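PDB 6ILS: ribokinase from Arabidopsis thaliana, which catalyses the magnesium-dependent phosphorylation of D-ribose at O-5 by ATP, giving D-ribose 5-phosphate for nucleotide and amino acid synthesis or the pentose phosphate pathway. Local coordinates for residues B[4-9]-B[57-62]; B[122-127]-B[150-155]; B[134-139]-B[160-165]; B[178-183]-B[215-220]. All coordinates share one frame; numbering follows the deposited sequence.

Contact 1: B[4-9]-B[57-62]; sequences PLVVVG and YFVGRL
The Y57 ring meets P4 at its edge: CB of P4 lies near the ring plane, 3.6 Å from Y57 CD1, and CG of the same proline reaches CD1 and CE1. With CG anti to the carbonyl carbon (chi1 -74°), the tyrosine leans back along its strand toward the start of 4-9, where the proline sits. The F58 ring, on the other side of the sheet, carries the backbone N of G60 over the centre of one face, 4.2 Å above the plane, while the carbonyl O atoms of V7 and G9 approach it obliquely; G9 O comes to 3.5 Å from F58 CZ.

Between the rings the two backbones run parallel, with axes 4.7 Å apart. Four hydrogen bonds join them: Y57 N to L5 O, V7 N to Y57 O, V59 N to V7 O and G9 N to V59 O. The shortest is that from V59 N to V7 O, at 2.7 Å. V6, V8, Y57 and V59 share one face, where V8 and V59 lie side by side with V8 CG2 3.8 Å from V59 CB. Past the last bond a water continues the link, 2.8 Å from both G9 O and R61 N, and accepts the R61 N-H.

These strands belong to the central sheet of the PfkB fold. Strand 138-143 flanks 5-8 and strand 87-90 flanks 56-63, so both are interior strands. I132 of helix 131-134 packs on V6, Y57 and V59, H83 stacks on the Y57 ring, and V82 and V87 touch F58 on the side of the sheet that carries V7 and F58.

Contact 2: B[122-127]-B[150-155]; sequences PEIMSD and NIQVAK
The carboxamide of Q152 reaches from its helix to the backbone of the 122-127 loop and grips it with both of its polar atoms. OE1 accepts from M125 N at 2.9 Å in a nearly straight bond (174° at the hydrogen), and NE2 donates to E123 O at 3.2 Å, a longer and more bent link. Neither bond is coplanar with its carbonyl: M125 N lies 19° out of the plane of the Q152 amide carbonyl, and NE2 stands somewhat further from the plane of the E123 carbonyl. Together the pair fixes which way round the amide lies, because the donor and the acceptor each meet their complement.

The reach comes from the shape of the chain. Q152 CG is anti to the carbonyl carbon and the chain beyond it is extended (chi2 177°), which carries the amide clear of the helix. M125 does the reverse, folding at both chi2 and chi3. Its CG lies 3.5 Å from Q152 OE1, beside the atom that its own backbone N binds, while the folded chain brings the terminal CE to 4.3 Å from V153 CG2. I124 adds a looser touch, its CG2 lying 3.9 Å from Q152 OE1 and the two side chains crossing at about a right angle.

NE2 of Q152 has a further partner in S148 OG, one turn earlier in helix 147-158. The contact thus ties the loop between helices 116-119 and 131-134 to the helix that follows strand 138-143. V153 also packs on V139 and L141 of that strand, and M125 on L130, just ahead of helix 131-134.

Contact 3: B[134-139]-B[160-165]; sequences RNAGIV and AGVPVI
V139, the residue with the largest area buried here, meets the other segment through both its backbone and its side chain. Its N donates to P163 O at 3.0 Å and its O accepts from I165 N at 2.9 Å, so one peptide unit on either side of V164 is held. Both bonds are close to straight. V139 and V164 form a parallel bridge and direct their side chains to the same face of the sheet, where V139 CB lies 4.4 Å from V164 CG2; V139 CG2 also touches V162 CG2, loosely.

The pairing joins the starts of strands 138-143 and 164-170, the two strands of a right-handed beta-alpha-beta crossover whose helix, 147-158, packs over this face: V153 and V157 rest on V139, and V157 also on V162 and V164.

V162, ahead of the strand, closes over the turn at A136 and G137. Its chi1 of -4° is nearly eclipsed, an unusual setting, and places the two methyls over different carbonyls: CG1 is 3.7 Å from A136 O, and CG2 is 3.7 Å from G137 O.

I138 faces the other side of the sheet and packs on P163. Its CG1, anti to the backbone N (chi1 -172°), lies 3.5 Å from P163 O, and the chain crosses the proline ring at about a right angle, with CG1 3.8 Å from P163 CG. The end of the same chain goes on to I165, CD1 to CD1. On this face A266 of helix 257-270 touches both isoleucines, V270 adds to I138 and T262 to I165.

Contact 4: B[178-183]-B[215-220]; sequences ELLDSI and HKLGVK
Apolar packing carries most of this contact, and L180 is at its centre. Its CG is anti to the carbonyl carbon (chi1 -63°) and the chain is extended beyond, so the side chain runs from helix 177-180 into the bend formed by L217, G218 and V219. CD1 of L180 lies 4.1 Å from L217 CB, and its CB is equally far from V219 CG2. That valine methyl also approaches the L180 carbonyl O, at 3.9 Å. Both pairs of side chains meet at a slant.

No hydrogen bond crosses between the segments; the D181 carboxylate turns back toward the bend, OD1 lying 4.0 Å from G218 CA and 3.9 Å from L217 O.

Hydrogen bonds within each segment give the two sides their shape. S182 OG donates to E178 O at 2.8 Å, which ties S182 back to E178 in the helix. On the other side H215 ND1 donates to V219 O, also at 2.8 Å and in an almost straight line; the acceptor lies in the ring plane and the nitrogen in the carbonyl plane, which fixes the rotation of the imidazole.

L186 of strand 185-187 touches both L180 and V219 and joins the two sides from the sheet. The segment 215-220 ends helix 204-216 in a Schellman motif, with G218 as its C-prime residue at positive phi; V219 N closes the motif by bonding back to a carbonyl in the last turn of the helix, and the bond from G218 N to H215 O is weak. The motif ends the helix, and the chain passes through V219 and K220 into strand 221-225.

How the contacts relate
Contacts 1 and 3 belong to one sheet, since strands 5-8 and 138-143 are neighbours: V6 N lies 2.9 Å from I138 O, and the centres of the two contacts are about 12 Å apart. Contact 2 lies outside this sheet, where the 122-127 loop meets helix 147-158 of the crossover that contact 3 closes, and V153 packs on both V8 and V139. D127 of contact 2 forms a salt bridge with R134 of contact 3. Contact 4 meets contact 2 where S182 packs on A154 and K155, and contact 3 by I183 on V164. Toward the active site, G9 in contact 1 is about 10 Å from the bound ribose (nearest atoms), and the I165 side chain in contact 3 is about 11 Å from ATP.

Contact 1: B[4-9]-B[57-62]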
# COMPACT_ATOMS: atom_id res chain seq x y z
N PRO B 4 23.81 3.51 23.07
CA PRO B 4 23.26 3.08 21.79
C PRO B 4 23.14 4.17 20.75
O PRO B 4 23.06 5.37 21.07
CB PRO B 4 21.86 2.58 22.17
CG PRO B 4 21.50 3.41 23.36
CD PRO B 4 22.78 3.54 24.13
N LEU B 5 23.12 3.73 19.49
CA LEU B 5 22.65 4.59 18.41
C LEU B 5 21.15 4.75 18.56
O LEU B 5 20.40 3.76 18.56
CB LEU B 5 22.98 3.99 17.03
CG LEU B 5 22.18 4.55 15.84
CD1 LEU B 5 22.56 6.00 15.58
CD2 LEU B 5 22.43 3.71 14.58
N VAL B 6 20.70 5.99 18.70
CA VAL B 6 19.26 6.23 18.79
C VAL B 6 18.77 7.05 17.61
O VAL B 6 19.20 8.17 17.37
CB VAL B 6 18.89 6.95 20.09
CG1 VAL B 6 17.39 7.24 20.10
CG2 VAL B 6 19.29 6.09 21.26
N VAL B 7 17.89 6.43 16.83
CA VAL B 7 17.31 7.04 15.65
C VAL B 7 15.90 7.47 15.96
O VAL B 7 15.05 6.65 16.31
CB VAL B 7 17.29 6.05 14.44
CG1 VAL B 7 16.75 6.73 13.19
CG2 VAL B 7 18.70 5.46 14.20
N VAL B 8 15.65 8.77 15.85
CA VAL B 8 14.31 9.28 16.01
C VAL B 8 13.85 9.74 14.64
O VAL B 8 14.47 10.61 14.03
CB VAL B 8 14.24 10.44 17.03
CG1 VAL B 8 12.77 10.87 17.22
CG2 VAL B 8 14.87 10.00 18.35
N GLY B 9 12.79 9.15 14.13
CA GLY B 9 12.37 9.56 12.81
C GLY B 9 11.25 8.73 12.24
O GLY B 9 10.43 8.18 12.98
N TYR B 57 18.35 1.76 18.82
CA TYR B 57 16.95 1.99 19.14
C TYR B 57 16.31 2.84 18.06
O TYR B 57 16.92 3.79 17.56
CB TYR B 57 16.81 2.73 20.49
CG TYR B 57 17.09 1.86 21.68
CD1 TYR B 57 18.39 1.52 22.01
CD2 TYR B 57 16.06 1.37 22.46
CE1 TYR B 57 18.66 0.70 23.09
CE2 TYR B 57 16.32 0.55 23.54
CZ TYR B 57 17.62 0.23 23.85
OH TYR B 57 17.89 -0.58 24.93
N PHE B 58 15.06 2.53 17.71
CA PHE B 58 14.29 3.36 16.82
C PHE B 58 13.15 3.98 17.61
O PHE B 58 12.36 3.26 18.22
CB PHE B 58 13.75 2.56 15.62
CG PHE B 58 12.81 3.33 14.74
CD1 PHE B 58 13.22 4.51 14.12
CD2 PHE B 58 11.52 2.89 14.51
CE1 PHE B 58 12.38 5.25 13.32
CE2 PHE B 58 10.66 3.61 13.69
CZ PHE B 58 11.09 4.79 13.08
N VAL B 59 13.09 5.31 17.60
CA VAL B 59 11.97 6.04 18.20
C VAL B 59 11.08 6.59 17.10
O VAL B 59 11.49 7.43 16.28
CB VAL B 59 12.47 7.19 19.10
CG1 VAL B 59 11.27 7.94 19.71
CG2 VAL B 59 13.41 6.66 20.15
N GLY B 60 9.84 6.11 17.05
CA GLY B 60 9.00 6.46 15.94
C GLY B 60 7.54 6.17 16.26
O GLY B 60 7.25 5.60 17.30
N ARG B 61 6.67 6.56 15.34
CA ARG B 61 5.21 6.41 15.50
C ARG B 61 4.64 5.63 14.34
O ARG B 61 4.87 5.99 13.18
CB ARG B 61 4.53 7.77 15.59
CG ARG B 61 4.87 8.55 16.84
CD ARG B 61 4.49 7.75 18.06
NE ARG B 61 4.76 8.46 19.30
CZ ARG B 61 5.88 8.32 20.00
NH1 ARG B 61 6.84 7.50 19.58
NH2 ARG B 61 6.04 9.00 21.13
N LEU B 62 3.87 4.59 14.66
CA LEU B 62 3.23 3.75 13.66
C LEU B 62 1.73 3.77 13.83
O LEU B 62 1.24 4.07 14.91
CB LEU B 62 3.72 2.30 13.78
CG LEU B 62 5.22 2.09 13.60
CD1 LEU B 62 5.53 0.61 13.77
CD2 LEU B 62 5.61 2.58 12.23
O HOH W 1 7.61 7.98 13.11

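Contact 2: B[122-127]-B[150-155]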
# COMPACT_ATOMS: atom_id res chain seq x y z
N PRO B 122 3.42 13.58 20.38
CA PRO B 122 2.83 14.52 21.34
C PRO B 122 3.29 15.95 21.04
O PRO B 122 4.34 16.14 20.42
CB PRO B 122 3.36 14.04 22.68
CG PRO B 122 4.71 13.48 22.34
CD PRO B 122 4.56 12.85 20.96
N GLU B 123 2.50 16.93 21.46
CA GLU B 123 2.88 18.32 21.30
C GLU B 123 4.20 18.58 22.02
O GLU B 123 5.09 19.26 21.51
CB GLU B 123 1.78 19.24 21.84
CG GLU B 123 2.22 20.67 22.09
CD GLU B 123 1.06 21.61 22.41
OE1 GLU B 123 -0.10 21.22 22.19
OE2 GLU B 123 1.33 22.73 22.90
N ILE B 124 4.32 18.01 23.22
CA ILE B 124 5.55 18.06 24.00
C ILE B 124 6.00 16.64 24.31
O ILE B 124 5.22 15.84 24.82
CB ILE B 124 5.36 18.82 25.33
CG1 ILE B 124 4.80 20.22 25.08
CG2 ILE B 124 6.68 18.89 26.09
CD1 ILE B 124 5.68 21.07 24.18
N MET B 125 7.25 16.33 24.00
CA MET B 125 7.79 15.02 24.30
C MET B 125 7.90 14.82 25.80
O MET B 125 8.46 15.67 26.49
CB MET B 125 9.16 14.84 23.66
CG MET B 125 9.14 14.99 22.16
SD MET B 125 8.68 13.44 21.38
CE MET B 125 10.19 12.51 21.63
N SER B 126 7.36 13.71 26.30
CA SER B 126 7.50 13.41 27.73
C SER B 126 8.94 13.03 28.04
O SER B 126 9.67 12.58 27.16
CB SER B 126 6.56 12.29 28.15
OG SER B 126 7.11 11.03 27.81
N ASP B 127 9.34 13.20 29.30
CA ASP B 127 10.74 13.03 29.67
C ASP B 127 11.21 11.57 29.67
O ASP B 127 12.42 11.30 29.74
CB ASP B 127 10.99 13.65 31.04
CG ASP B 127 11.41 15.10 30.95
OD1 ASP B 127 10.52 15.98 30.93
OD2 ASP B 127 12.63 15.36 30.88
N ASN B 150 11.87 17.23 16.16
CA ASN B 150 13.32 17.23 15.96
C ASN B 150 14.02 18.23 16.87
O ASN B 150 15.08 17.96 17.40
CB ASN B 150 13.69 17.53 14.51
CG ASN B 150 13.62 16.31 13.62
OD1 ASN B 150 13.80 15.18 14.09
ND2 ASN B 150 13.36 16.52 12.35
N ILE B 151 13.40 19.40 17.02
CA ILE B 151 13.99 20.46 17.86
C ILE B 151 14.08 20.00 19.30
O ILE B 151 15.13 20.09 19.93
CB ILE B 151 13.20 21.77 17.73
CG1 ILE B 151 13.48 22.40 16.36
CG2 ILE B 151 13.59 22.74 18.85
CD1 ILE B 151 12.54 23.51 15.98
N GLN B 152 13.00 19.41 19.82
CA GLN B 152 12.99 18.94 21.19
C GLN B 152 14.01 17.84 21.45
O GLN B 152 14.63 17.79 22.52
CB GLN B 152 11.58 18.46 21.57
CG GLN B 152 10.52 19.55 21.53
CD GLN B 152 9.13 19.03 21.84
OE1 GLN B 152 8.89 18.41 22.89
NE2 GLN B 152 8.20 19.23 20.91
N VAL B 153 14.19 16.94 20.49
CA VAL B 153 15.15 15.85 20.67
C VAL B 153 16.58 16.40 20.69
O VAL B 153 17.38 16.07 21.56
CB VAL B 153 15.00 14.79 19.55
CG1 VAL B 153 16.18 13.82 19.56
CG2 VAL B 153 13.68 14.05 19.73
N ALA B 154 16.89 17.24 19.71
CA ALA B 154 18.24 17.77 19.57
C ALA B 154 18.63 18.57 20.81
O ALA B 154 19.72 18.40 21.35
CB ALA B 154 18.34 18.62 18.34
N LYS B 155 17.71 19.41 21.28
CA LYS B 155 17.97 20.22 22.48
C LYS B 155 18.17 19.35 23.71
O LYS B 155 19.00 19.66 24.57
CB LYS B 155 16.82 21.21 22.71
CG LYS B 155 16.88 22.38 21.75
CD LYS B 155 15.82 23.42 22.04
CE LYS B 155 15.91 24.54 21.01
NZ LYS B 155 15.02 25.69 21.32

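Contact 3: B[134-139]-B[160-165]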
# COMPACT_ATOMS: atom_id res chain seq x y z
N ARG B 134 18.55 10.75 25.96
CA ARG B 134 19.49 11.18 26.98
C ARG B 134 20.52 10.10 27.32
O ARG B 134 21.59 10.39 27.86
CB ARG B 134 18.74 11.63 28.24
CG ARG B 134 18.00 12.94 28.04
CD ARG B 134 17.46 13.48 29.34
NE ARG B 134 16.70 14.71 29.13
CZ ARG B 134 15.38 14.80 29.20
NH1 ARG B 134 14.79 15.97 29.00
NH2 ARG B 134 14.65 13.73 29.48
N ASN B 135 20.21 8.84 27.01
CA ASN B 135 21.16 7.75 27.23
C ASN B 135 21.93 7.35 25.97
O ASN B 135 22.72 6.41 26.01
CB ASN B 135 20.45 6.51 27.79
CG ASN B 135 19.95 6.71 29.20
OD1 ASN B 135 20.35 7.65 29.89
ND2 ASN B 135 19.07 5.82 29.64
N ALA B 136 21.72 8.06 24.87
CA ALA B 136 22.31 7.65 23.60
C ALA B 136 23.83 7.86 23.56
O ALA B 136 24.37 8.69 24.29
CB ALA B 136 21.66 8.40 22.45
N GLY B 137 24.51 7.10 22.71
CA GLY B 137 25.88 7.40 22.34
C GLY B 137 25.93 8.35 21.16
O GLY B 137 26.90 9.09 20.98
N ILE B 138 24.87 8.34 20.35
CA ILE B 138 24.79 9.19 19.17
C ILE B 138 23.35 9.18 18.69
O ILE B 138 22.68 8.16 18.79
CB ILE B 138 25.77 8.73 18.05
CG1 ILE B 138 25.82 9.73 16.91
CG2 ILE B 138 25.41 7.33 17.51
CD1 ILE B 138 27.11 9.67 16.10
N VAL B 139 22.85 10.31 18.21
CA VAL B 139 21.45 10.41 17.82
C VAL B 139 21.33 10.83 16.36
O VAL B 139 22.05 11.73 15.92
CB VAL B 139 20.68 11.42 18.73
CG1 VAL B 139 19.28 11.68 18.21
CG2 VAL B 139 20.64 10.91 20.15
N ALA B 160 23.21 17.26 27.08
CA ALA B 160 23.62 15.97 27.64
C ALA B 160 24.98 15.57 27.07
O ALA B 160 25.60 14.61 27.53
CB ALA B 160 22.57 14.90 27.35
N GLY B 161 25.42 16.31 26.06
CA GLY B 161 26.75 16.12 25.49
C GLY B 161 27.04 14.93 24.58
O GLY B 161 28.15 14.40 24.61
N VAL B 162 26.08 14.51 23.75
CA VAL B 162 26.32 13.43 22.76
C VAL B 162 26.03 13.94 21.34
O VAL B 162 25.18 14.81 21.16
CB VAL B 162 25.49 12.15 23.12
CG1 VAL B 162 24.74 12.33 24.44
CG2 VAL B 162 24.52 11.74 22.00
N PRO B 163 26.73 13.42 20.32
CA PRO B 163 26.59 13.99 18.97
C PRO B 163 25.22 13.76 18.31
O PRO B 163 24.64 12.69 18.43
CB PRO B 163 27.69 13.29 18.17
CG PRO B 163 28.01 12.06 18.95
CD PRO B 163 27.73 12.34 20.37
N VAL B 164 24.72 14.78 17.64
CA VAL B 164 23.45 14.71 16.92
C VAL B 164 23.66 14.96 15.45
O VAL B 164 24.23 15.99 15.07
CB VAL B 164 22.43 15.74 17.46
CG1 VAL B 164 21.12 15.63 16.70
CG2 VAL B 164 22.22 15.53 18.94
N ILE B 165 23.21 14.02 14.63
CA ILE B 165 23.30 14.13 13.18
C ILE B 165 21.92 14.34 12.58
O ILE B 165 20.99 13.58 12.86
CB ILE B 165 23.95 12.85 12.55
CG1 ILE B 165 25.33 12.60 13.16
CG2 ILE B 165 24.00 12.99 11.03
CD1 ILE B 165 26.04 11.35 12.64

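Contact 4: B[178-183]-B[215-220]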
# COMPACT_ATOMS: atom_id res chain seq x y z
N GLU B 178 16.67 27.18 14.73
CA GLU B 178 16.62 26.62 16.06
C GLU B 178 17.09 25.17 15.99
O GLU B 178 17.74 24.67 16.91
CB GLU B 178 15.20 26.73 16.61
CG GLU B 178 15.07 26.35 18.04
CD GLU B 178 13.65 26.50 18.52
OE1 GLU B 178 12.77 26.74 17.67
OE2 GLU B 178 13.42 26.38 19.75
N LEU B 179 16.79 24.51 14.88
CA LEU B 179 17.19 23.12 14.73
C LEU B 179 18.68 23.04 14.37
O LEU B 179 19.44 22.31 15.01
CB LEU B 179 16.33 22.42 13.67
CG LEU B 179 16.64 20.93 13.45
CD1 LEU B 179 16.66 20.15 14.76
CD2 LEU B 179 15.66 20.32 12.46
N LEU B 180 19.08 23.79 13.34
CA LEU B 180 20.49 23.88 12.95
C LEU B 180 21.41 24.22 14.13
O LEU B 180 22.51 23.66 14.26
CB LEU B 180 20.67 24.91 11.83
CG LEU B 180 19.97 24.61 10.51
CD1 LEU B 180 20.07 25.77 9.54
CD2 LEU B 180 20.52 23.33 9.87
N ASP B 181 20.97 25.10 15.02
CA ASP B 181 21.77 25.48 16.18
C ASP B 181 21.93 24.38 17.22
O ASP B 181 22.77 24.49 18.11
CB ASP B 181 21.17 26.70 16.90
CG ASP B 181 21.60 28.02 16.28
OD1 ASP B 181 22.73 28.10 15.76
OD2 ASP B 181 20.79 28.97 16.31
N SER B 182 21.12 23.33 17.12
CA SER B 182 21.08 22.32 18.17
C SER B 182 21.69 20.97 17.76
O SER B 182 21.80 20.07 18.57
CB SER B 182 19.64 22.08 18.62
OG SER B 182 19.00 23.30 18.97
N ILE B 183 22.08 20.86 16.50
CA ILE B 183 22.70 19.62 16.01
C ILE B 183 24.21 19.78 15.92
O ILE B 183 24.74 20.90 16.04
CB ILE B 183 22.13 19.22 14.65
CG1 ILE B 183 22.49 20.29 13.61
CG2 ILE B 183 20.62 18.98 14.76
CD1 ILE B 183 22.09 19.96 12.21
N HIS B 215 28.33 26.86 7.91
CA HIS B 215 29.10 27.18 9.11
C HIS B 215 28.58 28.49 9.74
O HIS B 215 28.68 28.69 10.95
CB HIS B 215 30.58 27.32 8.79
CG HIS B 215 31.29 26.03 8.49
ND1 HIS B 215 30.90 24.81 9.02
CD2 HIS B 215 32.39 25.78 7.74
CE1 HIS B 215 31.72 23.87 8.59
NE2 HIS B 215 32.63 24.43 7.81
N LYS B 216 28.05 29.38 8.90
CA LYS B 216 27.52 30.66 9.36
C LYS B 216 26.15 30.46 10.00
O LYS B 216 25.81 31.13 10.97
CB LYS B 216 27.42 31.67 8.21
CG LYS B 216 28.77 32.16 7.68
CD LYS B 216 28.60 33.05 6.44
CE LYS B 216 29.94 33.56 5.92
NZ LYS B 216 29.79 34.34 4.65
N LEU B 217 25.39 29.50 9.48
CA LEU B 217 24.12 29.14 10.10
C LEU B 217 24.32 28.37 11.42
O LEU B 217 23.37 27.84 11.96
CB LEU B 217 23.26 28.31 9.14
CG LEU B 217 22.92 28.82 7.73
CD1 LEU B 217 22.71 27.68 6.75
CD2 LEU B 217 21.68 29.61 7.76
N GLY B 218 25.56 28.29 11.92
CA GLY B 218 25.83 27.65 13.21
C GLY B 218 26.24 26.17 13.21
O GLY B 218 26.42 25.57 14.27
N VAL B 219 26.41 25.56 12.05
CA VAL B 219 26.75 24.14 12.02
C VAL B 219 28.25 23.91 11.81
O VAL B 219 28.79 24.30 10.78
CB VAL B 219 25.98 23.39 10.93
CG1 VAL B 219 26.11 21.87 11.14
CG2 VAL B 219 24.52 23.80 10.94
N LYS B 220 28.88 23.28 12.79
CA LYS B 220 30.33 23.07 12.81
C LYS B 220 30.81 22.00 11.83
O LYS B 220 31.93 22.08 11.32
CB LYS B 220 30.79 22.67 14.22
CG LYS B 220 30.47 23.68 15.31
CD LYS B 220 31.27 24.95 15.16
CE LYS B 220 30.81 26.01 16.16
NZ LYS B 220 29.51 26.65 15.74